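PDB 1H4V: histidine--tRNA ligase from Thermus thermophilus, which joins L-histidine to tRNA(His) at the expense of ATP, releasing AMP and diphosphate, and works as a homodimeric class II aminoacyl-tRNA synthetase. Local coordinates for residues E142-L147 and R242-L247; Y148-E153 and V303-G308; E338-E343 and D387-G392. One frame throughout, in Å; residues are numbered along the deposited sequence.

Contact 1 of 3, residues E142-L147 and R242-L247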
# COMPACT_ATOMS: atom_id res chain seq x y z
N GLU A 142 10.48 -1.06 24.89
CA GLU A 142 10.14 -1.93 23.77
C GLU A 142 10.03 -1.13 22.47
O GLU A 142 10.51 -1.57 21.43
CB GLU A 142 8.82 -2.66 24.05
CG GLU A 142 8.37 -3.59 22.96
CD GLU A 142 7.23 -4.50 23.40
OE1 GLU A 142 7.42 -5.74 23.44
OE2 GLU A 142 6.14 -3.98 23.70
N ALA A 143 9.42 0.05 22.54
CA ALA A 143 9.27 0.91 21.37
C ALA A 143 10.65 1.23 20.81
O ALA A 143 10.88 1.16 19.60
CB ALA A 143 8.54 2.20 21.75
N VAL A 144 11.57 1.59 21.71
CA VAL A 144 12.94 1.93 21.34
C VAL A 144 13.65 0.72 20.70
O VAL A 144 14.20 0.82 19.60
CB VAL A 144 13.76 2.41 22.57
CG1 VAL A 144 15.22 2.56 22.20
CG2 VAL A 144 13.22 3.75 23.08
N VAL A 145 13.63 -0.41 21.39
CA VAL A 145 14.28 -1.61 20.87
C VAL A 145 13.66 -2.06 19.55
O VAL A 145 14.37 -2.47 18.64
CB VAL A 145 14.20 -2.78 21.87
CG1 VAL A 145 14.92 -3.99 21.31
CG2 VAL A 145 14.81 -2.36 23.19
N LEU A 146 12.33 -1.98 19.44
CA LEU A 146 11.66 -2.38 18.20
C LEU A 146 12.12 -1.54 17.00
O LEU A 146 12.33 -2.07 15.92
CB LEU A 146 10.14 -2.27 18.35
CG LEU A 146 9.40 -3.41 19.07
CD1 LEU A 146 7.92 -3.13 19.05
CD2 LEU A 146 9.69 -4.74 18.39
N LEU A 147 12.27 -0.23 17.21
CA LEU A 147 12.72 0.65 16.15
C LEU A 147 14.16 0.31 15.83
O LEU A 147 14.55 0.17 14.67
CB LEU A 147 12.62 2.12 16.58
CG LEU A 147 13.31 3.13 15.67
CD1 LEU A 147 12.72 3.03 14.26
CD2 LEU A 147 13.15 4.53 16.25
N ARG A 242 17.11 1.38 32.47
CA ARG A 242 17.48 0.07 33.00
C ARG A 242 17.17 -1.03 31.99
O ARG A 242 18.00 -1.92 31.76
CB ARG A 242 16.75 -0.21 34.31
CG ARG A 242 17.24 -1.48 35.00
CD ARG A 242 16.50 -1.75 36.30
NE ARG A 242 15.14 -2.23 36.07
CZ ARG A 242 14.31 -2.60 37.04
NH1 ARG A 242 14.70 -2.55 38.30
NH2 ARG A 242 13.09 -3.04 36.74
N HIS A 243 15.99 -0.98 31.37
CA HIS A 243 15.63 -1.99 30.39
C HIS A 243 16.56 -2.03 29.18
O HIS A 243 16.95 -3.11 28.74
CB HIS A 243 14.18 -1.82 29.94
CG HIS A 243 13.19 -2.00 31.04
ND1 HIS A 243 13.31 -2.99 32.00
CD2 HIS A 243 12.07 -1.31 31.36
CE1 HIS A 243 12.31 -2.90 32.85
NE2 HIS A 243 11.54 -1.89 32.49
N LEU A 244 16.91 -0.86 28.64
CA LEU A 244 17.79 -0.82 27.47
C LEU A 244 19.17 -1.38 27.80
O LEU A 244 19.77 -2.10 27.00
CB LEU A 244 17.93 0.61 26.94
CG LEU A 244 16.64 1.25 26.40
CD1 LEU A 244 16.94 2.67 25.96
CD2 LEU A 244 16.08 0.41 25.25
N GLU A 245 19.67 -1.06 28.99
CA GLU A 245 20.97 -1.56 29.41
C GLU A 245 20.88 -3.09 29.41
O GLU A 245 21.73 -3.77 28.83
CB GLU A 245 21.30 -1.03 30.82
N ARG A 246 19.83 -3.61 30.03
CA ARG A 246 19.60 -5.04 30.13
C ARG A 246 19.41 -5.70 28.75
O ARG A 246 19.61 -6.90 28.60
CB ARG A 246 18.38 -5.27 31.02
CG ARG A 246 18.11 -6.71 31.35
CD ARG A 246 19.20 -7.33 32.21
NE ARG A 246 18.95 -8.75 32.37
CZ ARG A 246 18.03 -9.27 33.18
NH1 ARG A 246 17.27 -8.47 33.92
NH2 ARG A 246 17.83 -10.58 33.21
N LEU A 247 19.02 -4.91 27.75
CA LEU A 247 18.82 -5.44 26.41
C LEU A 247 20.01 -5.15 25.50
O LEU A 247 19.95 -5.35 24.30
CB LEU A 247 17.56 -4.85 25.79
CG LEU A 247 16.26 -5.41 26.38
CD1 LEU A 247 15.09 -4.50 26.06
CD2 LEU A 247 16.05 -6.80 25.83
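L244 reaches across to V144 and V145, packing one helix against another in the catalytic region, on the outer flank of a helix that lies on the large class II synthetase sheet. From CB outward, L244 first offers a stem: CB and CG make no close approach to E142-L147. CG stands anti to the carbonyl carbon (chi1 -64°), and with an extended chi2 this carries CD2 toward the two valines and leaves CD1 alongside V144. Within the two segments CD1 meets V144 alone, 4.1 Å from V144 CG1. CD2 does more: it sits 3.8 Å from V144 CG1 and 3.7 Å from V145 CG2, so this one methyl touches both valines. The L244 and V144 side chains cross at about a right angle, whereas L244 and V145 run past each other in opposite directions. No hydrogen bond joins the segments.

On the sheet side, V144 and A143 rest on F269 of strand 267-272. V249, in the loop that follows, touches both V145 and L244, and F345 of the second subunit packs on L247. L247, the first residue past the end of its helix, completes the patch: its CD1 lies 3.6 Å from V145 CG2, the same methyl that meets L244 CD2.

Contact 2 of 3, residues Y148-E153 and V303-G308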
# COMPACT_ATOMS: atom_id res chain seq x y z
N TYR A 148 14.96 0.16 16.88
CA TYR A 148 16.37 -0.19 16.73
C TYR A 148 16.47 -1.47 15.89
O TYR A 148 17.25 -1.53 14.93
CB TYR A 148 16.98 -0.39 18.11
CG TYR A 148 18.47 -0.65 18.12
CD1 TYR A 148 19.37 0.32 17.70
CD2 TYR A 148 18.98 -1.87 18.57
CE1 TYR A 148 20.74 0.09 17.72
CE2 TYR A 148 20.34 -2.11 18.59
CZ TYR A 148 21.22 -1.12 18.17
OH TYR A 148 22.58 -1.35 18.22
N GLU A 149 15.68 -2.48 16.26
CA GLU A 149 15.66 -3.77 15.56
C GLU A 149 15.24 -3.68 14.09
O GLU A 149 15.87 -4.29 13.23
CB GLU A 149 14.73 -4.75 16.29
CG GLU A 149 15.46 -5.78 17.13
CD GLU A 149 16.24 -6.78 16.28
OE1 GLU A 149 15.61 -7.62 15.60
OE2 GLU A 149 17.50 -6.73 16.30
N CYS A 150 14.16 -2.96 13.80
CA CYS A 150 13.72 -2.82 12.41
C CYS A 150 14.89 -2.38 11.57
O CYS A 150 15.16 -2.95 10.51
CB CYS A 150 12.61 -1.77 12.27
SG CYS A 150 10.99 -2.20 12.89
N LEU A 151 15.60 -1.37 12.05
CA LEU A 151 16.75 -0.81 11.34
C LEU A 151 17.94 -1.74 11.28
O LEU A 151 18.62 -1.83 10.26
CB LEU A 151 17.16 0.52 11.98
CG LEU A 151 16.07 1.58 12.12
CD1 LEU A 151 16.62 2.77 12.91
CD2 LEU A 151 15.58 2.02 10.75
N LYS A 152 18.21 -2.44 12.38
CA LYS A 152 19.33 -3.37 12.43
C LYS A 152 19.09 -4.53 11.48
O LYS A 152 20.00 -4.96 10.79
CB LYS A 152 19.51 -3.90 13.86
CG LYS A 152 20.96 -3.97 14.32
CD LYS A 152 21.49 -2.58 14.64
CE LYS A 152 22.96 -2.61 15.02
NZ LYS A 152 23.84 -2.98 13.87
N GLU A 153 17.85 -5.02 11.44
CA GLU A 153 17.49 -6.14 10.56
C GLU A 153 17.63 -5.77 9.10
O GLU A 153 17.81 -6.64 8.25
CB GLU A 153 16.06 -6.59 10.83
CG GLU A 153 15.86 -7.24 12.20
CD GLU A 153 16.34 -8.68 12.26
OE1 GLU A 153 16.59 -9.17 13.38
OE2 GLU A 153 16.46 -9.33 11.19
N VAL A 303 2.66 5.23 23.48
CA VAL A 303 4.08 5.35 23.22
C VAL A 303 4.30 4.62 21.91
O VAL A 303 3.66 3.60 21.65
CB VAL A 303 4.94 4.73 24.36
CG1 VAL A 303 4.67 3.25 24.47
CG2 VAL A 303 6.42 4.99 24.10
N GLY A 304 5.19 5.14 21.08
CA GLY A 304 5.45 4.51 19.80
C GLY A 304 6.50 5.26 19.01
O GLY A 304 7.23 6.08 19.58
N PHE A 305 6.58 4.98 17.72
CA PHE A 305 7.56 5.63 16.86
C PHE A 305 7.15 5.60 15.40
O PHE A 305 6.18 4.95 15.02
CB PHE A 305 8.93 4.95 17.00
CG PHE A 305 8.97 3.54 16.46
CD1 PHE A 305 8.92 2.45 17.32
CD2 PHE A 305 9.07 3.30 15.09
CE1 PHE A 305 8.97 1.13 16.83
CE2 PHE A 305 9.12 2.00 14.59
CZ PHE A 305 9.08 0.92 15.46
N ALA A 306 7.92 6.31 14.58
CA ALA A 306 7.70 6.34 13.15
C ALA A 306 9.07 6.55 12.51
O ALA A 306 9.95 7.14 13.13
CB ALA A 306 6.78 7.50 12.76
N PHE A 307 9.26 6.01 11.32
CA PHE A 307 10.49 6.24 10.57
C PHE A 307 10.14 6.37 9.09
O PHE A 307 9.17 5.78 8.61
CB PHE A 307 11.55 5.14 10.83
CG PHE A 307 11.20 3.78 10.31
CD1 PHE A 307 11.16 3.52 8.95
CD2 PHE A 307 10.99 2.73 11.20
CE1 PHE A 307 10.92 2.23 8.48
CE2 PHE A 307 10.75 1.43 10.75
CZ PHE A 307 10.72 1.17 9.38
N GLY A 308 10.88 7.21 8.38
CA GLY A 308 10.61 7.44 6.98
C GLY A 308 11.25 6.38 6.10
O GLY A 308 12.46 6.14 6.18
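C150 faces two phenylalanines, F305 and F307, which alternate with A306 along strand 303-308 and so stand on the same side of it. The sequence VGFAFG, leading straight into a helix, marks this strand as part of motif 3 of the class II synthetases.

The contacts across the segments are all apolar, and C150 carries them with two different atoms. Its CB touches F307, 4.0 Å from F307 CE2, approaching the ring obliquely. Its sulfur takes the other ring more loosely, with C150 SG 4.5 Å from F305 CZ, again at a slant. SG stands anti to the carbonyl carbon (chi1 -73°), which leaves the sulfur beside F305 and the methylene beside F307. On the strand, both phenylalanines set their CB toward the helix; chi1 (67° in F307, the same in F305) then places CG between the backbone N and the carbonyl carbon. L151 adds some buried surface without a close approach.

No hydrogen bond joins the two segments; the helix bonds within itself, for example K152 N to Y148 O at 2.9 Å, and the strand to its two neighbours in the sheet. F305 pairs with Y129 and F307 with V127 on one edge, G304 with G286 and A306 with G284 on the other.

The contact is therefore helix on sheet: strand 302-308 runs between strands 123-132 and 281-287, helix 137-153 lies over its phenylalanine side, and helix 14-33 closes in on C150 through V30 and L31.

Contact 3 of 3, residues E338-E343 and D387-G392; sequences EEAVAE and DELRAG
In the anticodon-binding domain, L389 projects from the short helix 386-391 onto E339, A340 and E343 of helix 338-351. The axes of the two short helical segments come within 10.7 Å, their N-to-C directions 55° apart, and this one leucine fills most of the interface.

Its two methyls divide the work. L389 CD1 rests on A340, 3.8 Å from A340 CA and 3.9 Å from A340 CB, and it also touches the aliphatic part and carboxylate carbon of E339, 4.0 Å from E339 CD. E339 is extended and slides past the leucine in the opposite direction. L389 CD2 goes to E343, 3.6 Å from E343 CB. The distance from L389 CD2 to E343 CG, 3.3 Å, is unusually close and perhaps imprecise. While CB and CG of E343 lie on the leucine, the bend at chi2 (-61°) turns the carboxylate away from the extended course; OE1 forms a salt bridge with NH2 of R246 of the second subunit. With an alanine in place of L389, a gap would probably open between the helices, leaving A340 and the CG of E343 without their apolar partner.

Just beyond, G392, with positive phi, ends the leucine's helix in a Schellman motif, its N making a weak bond to L389 O. Helices packed beside a five-stranded mixed sheet in this way belong to the alpha/beta anticodon-binding domain of class IIa synthetases.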
# COMPACT_ATOMS: atom_id res chain seq x y z
N GLU A 338 4.66 -15.92 -38.10
CA GLU A 338 3.61 -15.04 -37.65
C GLU A 338 2.47 -15.83 -37.02
O GLU A 338 1.84 -15.36 -36.07
CB GLU A 338 3.08 -14.22 -38.83
CG GLU A 338 2.21 -13.06 -38.40
CD GLU A 338 3.02 -11.92 -37.77
OE1 GLU A 338 2.42 -11.11 -37.04
OE2 GLU A 338 4.24 -11.84 -38.03
N GLU A 339 2.19 -17.02 -37.54
CA GLU A 339 1.11 -17.84 -36.99
C GLU A 339 1.50 -18.38 -35.61
O GLU A 339 0.63 -18.67 -34.79
CB GLU A 339 0.80 -19.03 -37.91
CG GLU A 339 -0.25 -19.98 -37.34
CD GLU A 339 -0.30 -21.35 -38.03
OE1 GLU A 339 -0.98 -22.25 -37.50
OE2 GLU A 339 0.35 -21.52 -39.10
N ALA A 340 2.80 -18.51 -35.37
CA ALA A 340 3.30 -19.03 -34.11
C ALA A 340 3.18 -18.02 -32.95
O ALA A 340 3.25 -18.40 -31.79
CB ALA A 340 4.74 -19.48 -34.28
N VAL A 341 3.01 -16.75 -33.28
CA VAL A 341 2.87 -15.70 -32.28
C VAL A 341 1.67 -16.02 -31.38
O VAL A 341 1.77 -16.00 -30.15
CB VAL A 341 2.64 -14.33 -32.94
CG1 VAL A 341 2.34 -13.27 -31.89
CG2 VAL A 341 3.84 -13.94 -33.77
N ALA A 342 0.54 -16.34 -32.00
CA ALA A 342 -0.66 -16.68 -31.25
C ALA A 342 -0.45 -17.97 -30.46
O ALA A 342 -0.88 -18.08 -29.31
CB ALA A 342 -1.83 -16.86 -32.20
N GLU A 343 0.20 -18.94 -31.07
CA GLU A 343 0.46 -20.21 -30.41
C GLU A 343 1.38 -20.01 -29.21
O GLU A 343 1.27 -20.73 -28.22
CB GLU A 343 1.09 -21.21 -31.39
CG GLU A 343 0.28 -21.45 -32.66
CD GLU A 343 -1.10 -22.03 -32.39
OE1 GLU A 343 -1.24 -22.88 -31.49
OE2 GLU A 343 -2.05 -21.63 -33.12
N ASP A 387 7.48 -26.24 -38.00
CA ASP A 387 7.70 -27.63 -37.63
C ASP A 387 7.04 -28.03 -36.31
O ASP A 387 6.30 -29.02 -36.26
CB ASP A 387 9.21 -27.92 -37.56
CG ASP A 387 9.94 -27.64 -38.87
OD1 ASP A 387 10.05 -26.45 -39.26
OD2 ASP A 387 10.40 -28.60 -39.52
N GLU A 388 7.29 -27.29 -35.24
CA GLU A 388 6.66 -27.65 -33.97
C GLU A 388 5.16 -27.44 -34.00
O GLU A 388 4.41 -28.17 -33.35
CB GLU A 388 7.27 -26.90 -32.77
CG GLU A 388 7.99 -25.60 -33.08
CD GLU A 388 9.39 -25.82 -33.62
OE1 GLU A 388 10.15 -26.57 -32.97
OE2 GLU A 388 9.72 -25.24 -34.68
N LEU A 389 4.70 -26.45 -34.77
CA LEU A 389 3.27 -26.21 -34.85
C LEU A 389 2.54 -27.38 -35.49
O LEU A 389 1.50 -27.81 -35.01
CB LEU A 389 2.97 -24.92 -35.63
CG LEU A 389 3.29 -23.60 -34.92
CD1 LEU A 389 2.71 -22.43 -35.71
CD2 LEU A 389 2.69 -23.60 -33.52
N ARG A 390 3.10 -27.93 -36.57
CA ARG A 390 2.48 -29.06 -37.25
C ARG A 390 2.53 -30.31 -36.39
O ARG A 390 1.63 -31.16 -36.45
CB ARG A 390 3.18 -29.33 -38.58
N ALA A 391 3.57 -30.43 -35.57
CA ALA A 391 3.71 -31.59 -34.71
C ALA A 391 3.07 -31.40 -33.34
O ALA A 391 3.02 -32.33 -32.54
CB ALA A 391 5.19 -31.93 -34.55
N GLY A 392 2.58 -30.20 -33.06
CA GLY A 392 1.98 -29.95 -31.76
C GLY A 392 3.02 -30.16 -30.67
O GLY A 392 2.76 -30.77 -29.64

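Contacts 1 and 2 are two stations on helix 137-153, their centres 12 Å apart, and they touch directly: A143 O lies 3.3 Å from F305 CD1, and L147 CD1 lies 3.5 Å from F307 CD2. One helix thus meets helix 231-246 on one flank and the motif 3 strand of the catalytic sheet on another. Contact 3 is in the anticodon-binding domain, with its centre 64 Å from that of contact 1 and 55 Å from that of contact 2. Within one chain it touches neither, but the dimer brings contact 1 of one subunit against contact 3 of the other: beside the intersubunit salt bridge, H243 packs on A342 of the second subunit.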